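Local atomic coordinates of hypothetical protein SO2946 (Shewanella oneidensis, PDB entry 2A5Z), a protein that is of unknown function but binds magnesium ions and carries a jelly-roll, carbohydrate-binding-like module that probably recognises sugars. Residues C[27-31]-C[32-36]; C[105-109]-C[110-114]; C[124-127]-C[128-132]; C[154-158]-C[159-163]. All blocks are in the same frame, centred on the assembly; numbering follows the deposited sequence.

Contact 1. Residues C[27-31]-C[32-36]; sequences GLMSP and SEKLK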
loop_
_atom_site.group_PDB
_atom_site.type_symbol
_atom_site.label_atom_id
_atom_site.label_comp_id
_atom_site.label_asym_id
_atom_site.label_seq_id
_atom_site.Cartn_x
_atom_site.Cartn_y
_atom_site.Cartn_z
ATOM N N GLY C 27 -15.156 -18.300 -19.373
ATOM C CA GLY C 27 -16.608 -18.320 -19.196
ATOM C C GLY C 27 -17.114 -16.981 -18.696
ATOM O O GLY C 27 -16.428 -15.967 -18.827
ATOM N N LEU C 28 -18.316 -16.967 -18.124
ATOM C CA LEU C 28 -18.870 -15.722 -17.588
ATOM C C LEU C 28 -18.338 -15.356 -16.199
ATOM O O LEU C 28 -17.757 -16.186 -15.494
ATOM C CB LEU C 28 -20.411 -15.686 -17.634
ATOM C CG LEU C 28 -21.306 -16.901 -17.894
ATOM C CD1 LEU C 28 -21.667 -17.624 -16.609
ATOM C CD2 LEU C 28 -22.558 -16.445 -18.619
HETATM N N MSE C 29 -18.541 -14.091 -15.841
HETATM C CA MSE C 29 -18.087 -13.518 -14.581
HETATM C C MSE C 29 -19.220 -13.570 -13.557
HETATM O O MSE C 29 -20.346 -13.155 -13.854
HETATM C CB MSE C 29 -17.652 -12.071 -14.829
HETATM C CG MSE C 29 -16.914 -11.398 -13.680
HETATM SE SE MSE C 29 -16.519 -9.672 -14.035
HETATM C CE MSE C 29 -18.147 -8.960 -14.137
ATOM N N SER C 30 -18.920 -14.085 -12.365
ATOM C CA SER C 30 -19.892 -14.196 -11.266
ATOM C C SER C 30 -20.154 -12.849 -10.577
ATOM O O SER C 30 -19.346 -11.931 -10.704
ATOM C CB SER C 30 -19.420 -15.231 -10.238
ATOM O OG SER C 30 -18.291 -14.763 -9.515
ATOM N N PRO C 31 -21.292 -12.724 -9.851
ATOM C CA PRO C 31 -21.597 -11.501 -9.089
ATOM C C PRO C 31 -20.515 -11.127 -8.068
ATOM O O PRO C 31 -20.227 -9.945 -7.880
ATOM C CB PRO C 31 -22.913 -11.852 -8.380
ATOM C CG PRO C 31 -23.537 -12.896 -9.252
ATOM C CD PRO C 31 -22.381 -13.716 -9.736
ATOM N N SER C 32 -19.922 -12.135 -7.430
ATOM C CA SER C 32 -18.847 -11.946 -6.455
ATOM C C SER C 32 -17.570 -11.354 -7.084
ATOM O O SER C 32 -16.869 -10.551 -6.458
ATOM C CB SER C 32 -18.533 -13.277 -5.773
ATOM O OG SER C 32 -17.260 -13.245 -5.151
ATOM N N GLU C 33 -17.275 -11.766 -8.314
ATOM C CA GLU C 33 -16.137 -11.237 -9.058
ATOM C C GLU C 33 -16.424 -9.817 -9.558
ATOM O O GLU C 33 -15.522 -8.977 -9.610
ATOM C CB GLU C 33 -15.762 -12.178 -10.212
ATOM C CG GLU C 33 -15.115 -13.496 -9.755
ATOM C CD GLU C 33 -15.197 -14.627 -10.790
ATOM O OE1 GLU C 33 -16.115 -14.625 -11.642
ATOM O OE2 GLU C 33 -14.341 -15.539 -10.737
ATOM N N LYS C 34 -17.680 -9.552 -9.915
ATOM C CA LYS C 34 -18.097 -8.221 -10.367
ATOM C C LYS C 34 -17.970 -7.208 -9.231
ATOM O O LYS C 34 -17.477 -6.099 -9.433
ATOM C CB LYS C 34 -19.533 -8.241 -10.916
ATOM C CG LYS C 34 -20.007 -6.902 -11.495
ATOM C CD LYS C 34 -21.372 -7.023 -12.174
ATOM C CE LYS C 34 -21.870 -5.677 -12.703
ATOM N NZ LYS C 34 -21.091 -5.185 -13.886
ATOM N N LEU C 35 -18.415 -7.609 -8.040
ATOM C CA LEU C 35 -18.320 -6.781 -6.838
ATOM C C LEU C 35 -16.871 -6.457 -6.477
ATOM O O LEU C 35 -16.547 -5.296 -6.241
ATOM C CB LEU C 35 -19.043 -7.457 -5.666
ATOM C CG LEU C 35 -19.312 -6.666 -4.379
ATOM C CD1 LEU C 35 -20.151 -5.396 -4.608
ATOM C CD2 LEU C 35 -19.985 -7.580 -3.355
ATOM N N LYS C 36 -16.015 -7.483 -6.434
ATOM C CA LYS C 36 -14.568 -7.339 -6.214
ATOM C C LYS C 36 -13.952 -6.285 -7.116
ATOM O O LYS C 36 -13.177 -5.445 -6.671
ATOM C CB LYS C 36 -13.847 -8.660 -6.497
ATOM C CG LYS C 36 -13.608 -9.548 -5.304
ATOM C CD LYS C 36 -12.507 -10.547 -5.624
ATOM C CE LYS C 36 -12.507 -11.692 -4.640
ATOM N NZ LYS C 36 -11.434 -12.666 -4.956
#
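Ser30 and Glu33 clasp each other across the first turn of helix 31-38. The Glu33 carboxylate folds back so that OE1 accepts from Ser30 N at 2.9 Å; the bond is nearly straight, 165° at the hydrogen, and comes in on the anti side of the carboxylate, 18° out of its plane. In return Ser30 OG takes a weak bond from Glu33 N at 3.4 Å. The Glu33 chain reaches back because CG lies anti to the carbonyl carbon (chi1 -71°), beside the backbone N, and runs on extended from there. The helix proper is opened by Lys34 N, bonded to Ser30 O at 3.0 Å, and Leu35 N, bonded to Pro31 O at 3.0 Å. Pro31, whose ring leaves no N-H to donate, fits this first turn, where no earlier carbonyl is needed. Selenomethionine Met29 covers the box from the N-terminal side: its CG slides past Glu33 CB at 3.7 Å, and a bend at the selenium end of the chain brings CE against Lys34 CB at 3.6 Å, the Met29 and Lys34 chains crossing at about a right angle. Further out, the other oxygen, Glu33 OE2, faces Lys34 of the second subunit in a long, weak ion pair, whereas Lys34 NZ forms its salt bridge with Glu33 of the third subunit. Met29 also packs on Met29 of the second subunit, so the helix start lies at the trimer interface. The reciprocal Ser-Glu pairing, with Ser30 as N-cap, is a classic capping box.

Contact 2. Residues C[105-109]-C[110-114]; sequences AGMLM and AIFPK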
loop_
_atom_site.group_PDB
_atom_site.type_symbol
_atom_site.label_atom_id
_atom_site.label_comp_id
_atom_site.label_asym_id
_atom_site.label_seq_id
_atom_site.Cartn_x
_atom_site.Cartn_y
_atom_site.Cartn_z
ATOM N N ALA C 105 -8.836 10.617 7.868
ATOM C CA ALA C 105 -8.747 9.730 6.717
ATOM C C ALA C 105 -9.240 10.494 5.498
ATOM O O ALA C 105 -10.434 10.782 5.367
ATOM C CB ALA C 105 -9.566 8.434 6.945
ATOM N N GLY C 106 -8.318 10.863 4.616
ATOM C CA GLY C 106 -8.677 11.731 3.509
ATOM C C GLY C 106 -7.729 11.747 2.334
ATOM O O GLY C 106 -6.725 11.020 2.311
HETATM N N MSE C 107 -8.084 12.573 1.349
HETATM C CA MSE C 107 -7.283 12.791 0.132
HETATM C C MSE C 107 -7.137 14.294 -0.148
HETATM O O MSE C 107 -7.866 15.119 0.426
HETATM C CB MSE C 107 -7.900 12.052 -1.075
HETATM C CG MSE C 107 -7.834 10.496 -0.986
HETATM SE SE MSE C 107 -8.284 9.598 -2.490
HETATM C CE MSE C 107 -6.801 9.881 -3.466
ATOM N N LEU C 108 -6.193 14.648 -1.019
ATOM C CA LEU C 108 -5.985 16.039 -1.436
ATOM C C LEU C 108 -7.112 16.527 -2.347
ATOM O O LEU C 108 -7.633 15.764 -3.168
ATOM C CB LEU C 108 -4.640 16.193 -2.165
ATOM C CG LEU C 108 -3.370 15.941 -1.350
ATOM C CD1 LEU C 108 -2.179 15.606 -2.267
ATOM C CD2 LEU C 108 -3.047 17.112 -0.410
HETATM N N MSE C 109 -7.464 17.806 -2.218
HETATM C CA MSE C 109 -8.548 18.395 -3.017
HETATM C C MSE C 109 -8.142 18.722 -4.453
HETATM O O MSE C 109 -8.995 18.711 -5.356
HETATM C CB MSE C 109 -9.125 19.628 -2.308
HETATM C CG MSE C 109 -9.624 19.312 -0.877
HETATM SE SE MSE C 109 -10.557 20.609 -0.026
HETATM C CE MSE C 109 -12.008 20.618 -1.082
ATOM N N ALA C 110 -6.850 18.985 -4.669
ATOM C CA ALA C 110 -6.330 19.383 -5.989
ATOM C C ALA C 110 -6.677 18.403 -7.106
ATOM O O ALA C 110 -6.873 18.798 -8.254
ATOM C CB ALA C 110 -4.814 19.595 -5.931
ATOM N N ILE C 111 -6.757 17.125 -6.751
ATOM C CA ILE C 111 -7.030 16.072 -7.720
ATOM C C ILE C 111 -8.528 15.839 -7.933
ATOM O O ILE C 111 -8.926 15.063 -8.799
ATOM C CB ILE C 111 -6.312 14.742 -7.333
ATOM C CG1 ILE C 111 -6.824 14.212 -5.991
ATOM C CG2 ILE C 111 -4.780 14.935 -7.325
ATOM C CD1 ILE C 111 -6.451 12.763 -5.714
ATOM N N PHE C 112 -9.355 16.502 -7.123
ATOM C CA PHE C 112 -10.808 16.400 -7.256
ATOM C C PHE C 112 -11.393 17.803 -7.474
ATOM O O PHE C 112 -11.998 18.378 -6.570
ATOM C CB PHE C 112 -11.443 15.724 -6.028
ATOM C CG PHE C 112 -10.954 14.313 -5.772
ATOM C CD1 PHE C 112 -11.124 13.310 -6.728
ATOM C CD2 PHE C 112 -10.334 13.990 -4.566
ATOM C CE1 PHE C 112 -10.668 12.007 -6.495
ATOM C CE2 PHE C 112 -9.888 12.693 -4.318
ATOM C CZ PHE C 112 -10.051 11.698 -5.281
ATOM N N PRO C 113 -11.199 18.370 -8.678
ATOM C CA PRO C 113 -11.807 19.667 -8.934
ATOM C C PRO C 113 -13.333 19.499 -9.025
ATOM O O PRO C 113 -13.819 18.363 -9.132
ATOM C CB PRO C 113 -11.198 20.079 -10.277
ATOM C CG PRO C 113 -10.849 18.802 -10.939
ATOM C CD PRO C 113 -10.457 17.860 -9.845
ATOM N N LYS C 114 -14.075 20.603 -8.976
ATOM C CA LYS C 114 -15.552 20.548 -8.943
ATOM C C LYS C 114 -16.190 19.659 -10.016
ATOM O O LYS C 114 -17.185 18.970 -9.757
ATOM C CB LYS C 114 -16.174 21.956 -8.943
ATOM C CG LYS C 114 -15.894 22.821 -10.158
ATOM C CD LYS C 114 -16.500 24.202 -9.962
ATOM C CE LYS C 114 -16.368 25.071 -11.196
ATOM N NZ LYS C 114 -15.013 25.703 -11.268
#
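Met109 to Phe112 form a type I beta turn just after strand 102-107, closed by the bond from Phe112 N to Met109 O at 2.9 Å. The turn folds Ile111 and Phe112 back beside the end of the strand, where they meet selenomethionine Met107. Met107 approaches the Phe112 ring at its rim: CB lies near the ring plane, 3.9 Å from Phe112 CE2, and SE is 5.1 Å from the ring centroid at 90° to the ring normal, an edge-on Met-aromatic contact. With chi1 at -68° swinging CG to the side of its backbone N, Met107 runs along this edge, then bends at its selenium so that the methyl CE meets Ile111 CD1 at 3.7 Å, the side chains crossing at about a right angle. Ile111 CG1, held by a chi1 of 63° in the cleft between backbone N and C, stands 3.7 Å above one face of the Phe112 ring, toward the rim. The same CG1 comes within 3.3 Å of Leu108 O, and this carbonyl oxygen approaches Phe112 CD2 at 3.5 Å. The side chains of Met107, Ile111 and Phe112 thus form one compact cluster in the bend. Arg220 ties the turn down, donating to both Met109 O and Phe112 O. Met56 of the third subunit packs on Met107 and Ile111. Within the chain, Phe49 meets the Phe112 ring edge-to-face, Met107 and Phe112 rest on Phe251 and Ala253 of strand 245-254, and Leu108 and Met109 touch strand 226-228, so the turn, at the exit of strand 102-107, packs against strands of both large sheets.

Contact 3. Residues C[124-127]-C[128-132]; sequences FKTP and SAFNP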
loop_
_atom_site.group_PDB
_atom_site.type_symbol
_atom_site.label_atom_id
_atom_site.label_comp_id
_atom_site.label_asym_id
_atom_site.label_seq_id
_atom_site.Cartn_x
_atom_site.Cartn_y
_atom_site.Cartn_z
ATOM N N PHE C 124 -19.451 5.059 10.069
ATOM C CA PHE C 124 -18.887 5.514 11.338
ATOM C C PHE C 124 -19.808 5.258 12.516
ATOM O O PHE C 124 -21.034 5.188 12.358
ATOM C CB PHE C 124 -18.504 7.007 11.267
ATOM C CG PHE C 124 -19.680 7.948 11.140
ATOM C CD1 PHE C 124 -20.260 8.523 12.276
ATOM C CD2 PHE C 124 -20.195 8.278 9.892
ATOM C CE1 PHE C 124 -21.328 9.396 12.166
ATOM C CE2 PHE C 124 -21.283 9.148 9.775
ATOM C CZ PHE C 124 -21.840 9.712 10.918
ATOM N N LYS C 125 -19.206 5.129 13.698
ATOM C CA LYS C 125 -19.951 4.860 14.924
ATOM C C LYS C 125 -19.742 5.984 15.922
ATOM O O LYS C 125 -18.602 6.356 16.233
ATOM C CB LYS C 125 -19.519 3.523 15.547
ATOM C CG LYS C 125 -20.405 3.066 16.720
ATOM C CD LYS C 125 -19.978 1.722 17.292
ATOM C CE LYS C 125 -20.994 1.253 18.348
ATOM N NZ LYS C 125 -20.605 -0.010 19.025
ATOM N N THR C 126 -20.846 6.514 16.438
ATOM C CA THR C 126 -20.775 7.503 17.503
ATOM C C THR C 126 -20.151 6.891 18.771
ATOM O O THR C 126 -20.282 5.685 19.006
ATOM C CB THR C 126 -22.145 8.128 17.797
ATOM O OG1 THR C 126 -23.122 7.096 17.984
ATOM C CG2 THR C 126 -22.560 9.024 16.637
ATOM N N PRO C 127 -19.437 7.715 19.567
ATOM C CA PRO C 127 -18.856 7.235 20.825
ATOM C C PRO C 127 -19.941 6.824 21.834
ATOM O O PRO C 127 -21.121 7.133 21.627
ATOM C CB PRO C 127 -18.070 8.453 21.336
ATOM C CG PRO C 127 -18.665 9.632 20.661
ATOM C CD PRO C 127 -19.147 9.146 19.331
ATOM N N SER C 128 -19.551 6.142 22.911
ATOM C CA SER C 128 -20.510 5.696 23.923
ATOM C C SER C 128 -21.007 6.826 24.848
ATOM O O SER C 128 -21.995 6.653 25.582
ATOM C CB SER C 128 -19.934 4.534 24.733
ATOM O OG SER C 128 -18.788 4.952 25.443
ATOM N N ALA C 129 -20.307 7.960 24.822
ATOM C CA ALA C 129 -20.749 9.191 25.480
ATOM C C ALA C 129 -20.400 10.359 24.576
ATOM O O ALA C 129 -19.269 10.442 24.070
ATOM C CB ALA C 129 -20.066 9.363 26.849
ATOM N N PHE C 130 -21.363 11.251 24.356
ATOM C CA PHE C 130 -21.074 12.523 23.706
ATOM C C PHE C 130 -20.356 13.468 24.675
ATOM O O PHE C 130 -20.462 13.330 25.892
ATOM C CB PHE C 130 -22.349 13.171 23.146
ATOM C CG PHE C 130 -22.969 12.406 21.999
ATOM C CD1 PHE C 130 -22.225 12.091 20.862
ATOM C CD2 PHE C 130 -24.305 12.003 22.060
ATOM C CE1 PHE C 130 -22.800 11.382 19.808
ATOM C CE2 PHE C 130 -24.887 11.295 21.012
ATOM C CZ PHE C 130 -24.140 10.982 19.889
ATOM N N ASN C 131 -19.612 14.416 24.120
ATOM C CA ASN C 131 -18.857 15.379 24.904
ATOM C C ASN C 131 -18.759 16.644 24.052
ATOM O O ASN C 131 -18.572 16.542 22.834
ATOM C CB ASN C 131 -17.469 14.795 25.226
ATOM C CG ASN C 131 -16.673 15.643 26.206
ATOM O OD1 ASN C 131 -16.217 16.743 25.874
ATOM N ND2 ASN C 131 -16.466 15.116 27.409
ATOM N N PRO C 132 -18.949 17.833 24.663
ATOM C CA PRO C 132 -18.836 19.092 23.916
ATOM C C PRO C 132 -17.478 19.301 23.223
ATOM O O PRO C 132 -17.382 20.124 22.320
ATOM C CB PRO C 132 -19.082 20.173 24.981
ATOM C CG PRO C 132 -18.978 19.490 26.300
ATOM C CD PRO C 132 -19.336 18.059 26.067
#
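Phe130 swings back to Thr126 through a chi1 of -67°, which carries its ring away from its own carbonyl, while the Thr126 chi1 of 51° sends OG1 off to other partners, so that CB and CG2 lie alongside the ring's end. Phe130 CE1 is 3.9 Å from Thr126 CB and 4.0 Å from Thr126 CG2, with Phe130 CZ hardly farther; both carbons meet the CE1-CZ end of the ring obliquely. Pro127 fills the bend between them: its CD stands 4.3 Å from Phe130 CE1, also obliquely, and its CB and CG each lie 3.6 Å from Ala129 O. The chain turns around the proline ring, and the Thr126, Pro127 and Phe130 side chains meet by apolar packing. Thr126 OG1 is gripped twice, by Ser180 O and by Thr183 N, which fixes the rotation that presents CB and CG2 to Phe130. Gln134 ties down the far limb, its NE2 donating to Ala129 O. Beyond these, Phe130 leans on Thr181 and on Asn157, and Thr126 on Tyr185 of strand 184-191. The bend therefore leads from strand 119-125 of the six-stranded sheet, beside strand 184-191, toward strand 134-137 of the other large sheet.

Contact 4. Residues C[154-158]-C[159-163]; sequences IIENG and NAFGG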
loop_
_atom_site.group_PDB
_atom_site.type_symbol
_atom_site.label_atom_id
_atom_site.label_comp_id
_atom_site.label_asym_id
_atom_site.label_seq_id
_atom_site.Cartn_x
_atom_site.Cartn_y
_atom_site.Cartn_z
ATOM N N ILE C 154 -21.064 18.197 9.704
ATOM C CA ILE C 154 -20.300 18.487 10.904
ATOM C C ILE C 154 -21.024 17.885 12.106
ATOM O O ILE C 154 -22.243 17.950 12.201
ATOM C CB ILE C 154 -20.103 20.019 11.084
ATOM C CG1 ILE C 154 -19.322 20.603 9.897
ATOM C CG2 ILE C 154 -19.397 20.343 12.424
ATOM C CD1 ILE C 154 -19.614 22.089 9.639
ATOM N N ILE C 155 -20.269 17.279 13.014
ATOM C CA ILE C 155 -20.849 16.724 14.224
ATOM C C ILE C 155 -20.149 17.349 15.422
ATOM O O ILE C 155 -18.970 17.101 15.649
ATOM C CB ILE C 155 -20.736 15.172 14.257
ATOM C CG1 ILE C 155 -21.460 14.554 13.043
ATOM C CG2 ILE C 155 -21.263 14.615 15.599
ATOM C CD1 ILE C 155 -21.171 13.080 12.798
ATOM N N GLU C 156 -20.875 18.184 16.162
ATOM C CA GLU C 156 -20.383 18.745 17.419
ATOM C C GLU C 156 -21.197 18.169 18.568
ATOM O O GLU C 156 -22.420 18.326 18.608
ATOM C CB GLU C 156 -20.480 20.270 17.424
ATOM C CG GLU C 156 -19.690 20.930 16.312
ATOM C CD GLU C 156 -19.776 22.442 16.334
ATOM O OE1 GLU C 156 -20.836 22.991 16.712
ATOM O OE2 GLU C 156 -18.777 23.085 15.958
ATOM N N ASN C 157 -20.518 17.508 19.503
ATOM C CA ASN C 157 -21.198 16.855 20.598
ATOM C C ASN C 157 -22.175 15.824 19.985
ATOM O O ASN C 157 -21.783 15.044 19.116
ATOM C CB ASN C 157 -21.892 17.924 21.459
ATOM C CG ASN C 157 -22.076 17.499 22.903
ATOM O OD1 ASN C 157 -21.908 16.329 23.255
ATOM N ND2 ASN C 157 -22.447 18.458 23.748
ATOM N N GLY C 158 -23.439 15.833 20.390
ATOM C CA GLY C 158 -24.393 14.864 19.861
ATOM C C GLY C 158 -25.209 15.348 18.675
ATOM O O GLY C 158 -26.201 14.714 18.308
ATOM N N ASN C 159 -24.798 16.472 18.083
ATOM C CA ASN C 159 -25.563 17.126 17.020
ATOM C C ASN C 159 -24.867 17.093 15.667
ATOM O O ASN C 159 -23.727 17.523 15.553
ATOM C CB ASN C 159 -25.860 18.585 17.400
ATOM C CG ASN C 159 -26.768 18.700 18.608
ATOM O OD1 ASN C 159 -27.774 18.002 18.703
ATOM N ND2 ASN C 159 -26.419 19.589 19.536
ATOM N N ALA C 160 -25.568 16.584 14.656
ATOM C CA ALA C 160 -25.086 16.605 13.274
ATOM C C ALA C 160 -25.806 17.692 12.483
ATOM O O ALA C 160 -27.003 17.932 12.684
ATOM C CB ALA C 160 -25.296 15.250 12.611
ATOM N N PHE C 161 -25.074 18.337 11.579
ATOM C CA PHE C 161 -25.639 19.374 10.732
ATOM C C PHE C 161 -24.719 19.626 9.562
ATOM O O PHE C 161 -23.497 19.480 9.680
ATOM C CB PHE C 161 -25.866 20.683 11.508
ATOM C CG PHE C 161 -24.640 21.204 12.228
ATOM C CD1 PHE C 161 -23.830 22.171 11.643
ATOM C CD2 PHE C 161 -24.318 20.751 13.499
ATOM C CE1 PHE C 161 -22.698 22.661 12.308
ATOM C CE2 PHE C 161 -23.188 21.238 14.177
ATOM C CZ PHE C 161 -22.380 22.193 13.576
ATOM N N GLY C 162 -25.314 19.999 8.436
ATOM C CA GLY C 162 -24.561 20.480 7.293
ATOM C C GLY C 162 -24.146 21.909 7.585
ATOM O O GLY C 162 -24.874 22.656 8.247
ATOM N N GLY C 163 -22.968 22.288 7.108
ATOM C CA GLY C 163 -22.477 23.631 7.354
ATOM C C GLY C 163 -21.158 23.955 6.693
ATOM O O GLY C 163 -20.491 23.083 6.155
HETATM O O HOH W 1 -23.656 20.545 19.501
#
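Four backbone hydrogen bonds join Ile154-Glu156 to Asn159-Phe161 in two reciprocal pairs. Ile154 N donates to Phe161 O at 2.8 Å and Phe161 N to Ile154 O at 2.9 Å; Glu156 and Asn159 exchange the other two around the turn. Between them Ile155 and Ala160 form the non-hydrogen-bonded pair, where Ala160 CA and Ile155 CA make CA-H...O contacts to Ile154 O and Asn159 O. The side-chain contacts lie on both faces of the hairpin. On one, Phe161, its CG tucked in over the backbone (chi1 54°), lays its ring across to the neighbouring strand: Ile154 CB points at the ring face in a CH-pi contact, 4.2 Å from the centroid and 24° off the normal, and Ile154 CG2 touches Phe161 CZ at 3.7 Å. Glu156 comes to the edge of the same ring, its OE1 3.6 Å from Phe161 CZ, with carboxylate and ring planes 79° apart. On the opposite face Ile155 CG1 meets Ala160 CB at 3.9 Å. A water bridges the turn, donating to Glu156 O at 2.7 Å and accepting from Asn159 ND2. Strand 134-137 flanks one side of the pair, where Leu135 touches Ile154 and Glu156, and strand 169-178 the other. The tight link is a type II' turn with Asn157 and Gly158 at its centre, so this is a two-residue beta hairpin within an antiparallel sheet of the jelly roll.

How the contacts relate
The four contacts follow one another along the chain, and only contacts 3 and 4 touch. There Asn157 OD1 lies 3.1 Å from Asn131 N, and Phe130 CG 3.6 Å from Gly158 CA, so the loop after strand 119-125 rests against the hairpin turn; their centres are 11 Å apart. Contact 2 reaches the same sheet as contact 4, with centres 22 Å apart. Contact 1, the helix start, stands apart, 30 Å from contact 2 and 39 Å from contact 4 between centres, yet contacts 1 and 2 both meet the third subunit. Ile111 of contact 2 lies about 8 Å from a bound magnesium ion, and Leu35 of contact 1 about 11 Å from the magnesium ligand Asp54, measured from the side chains.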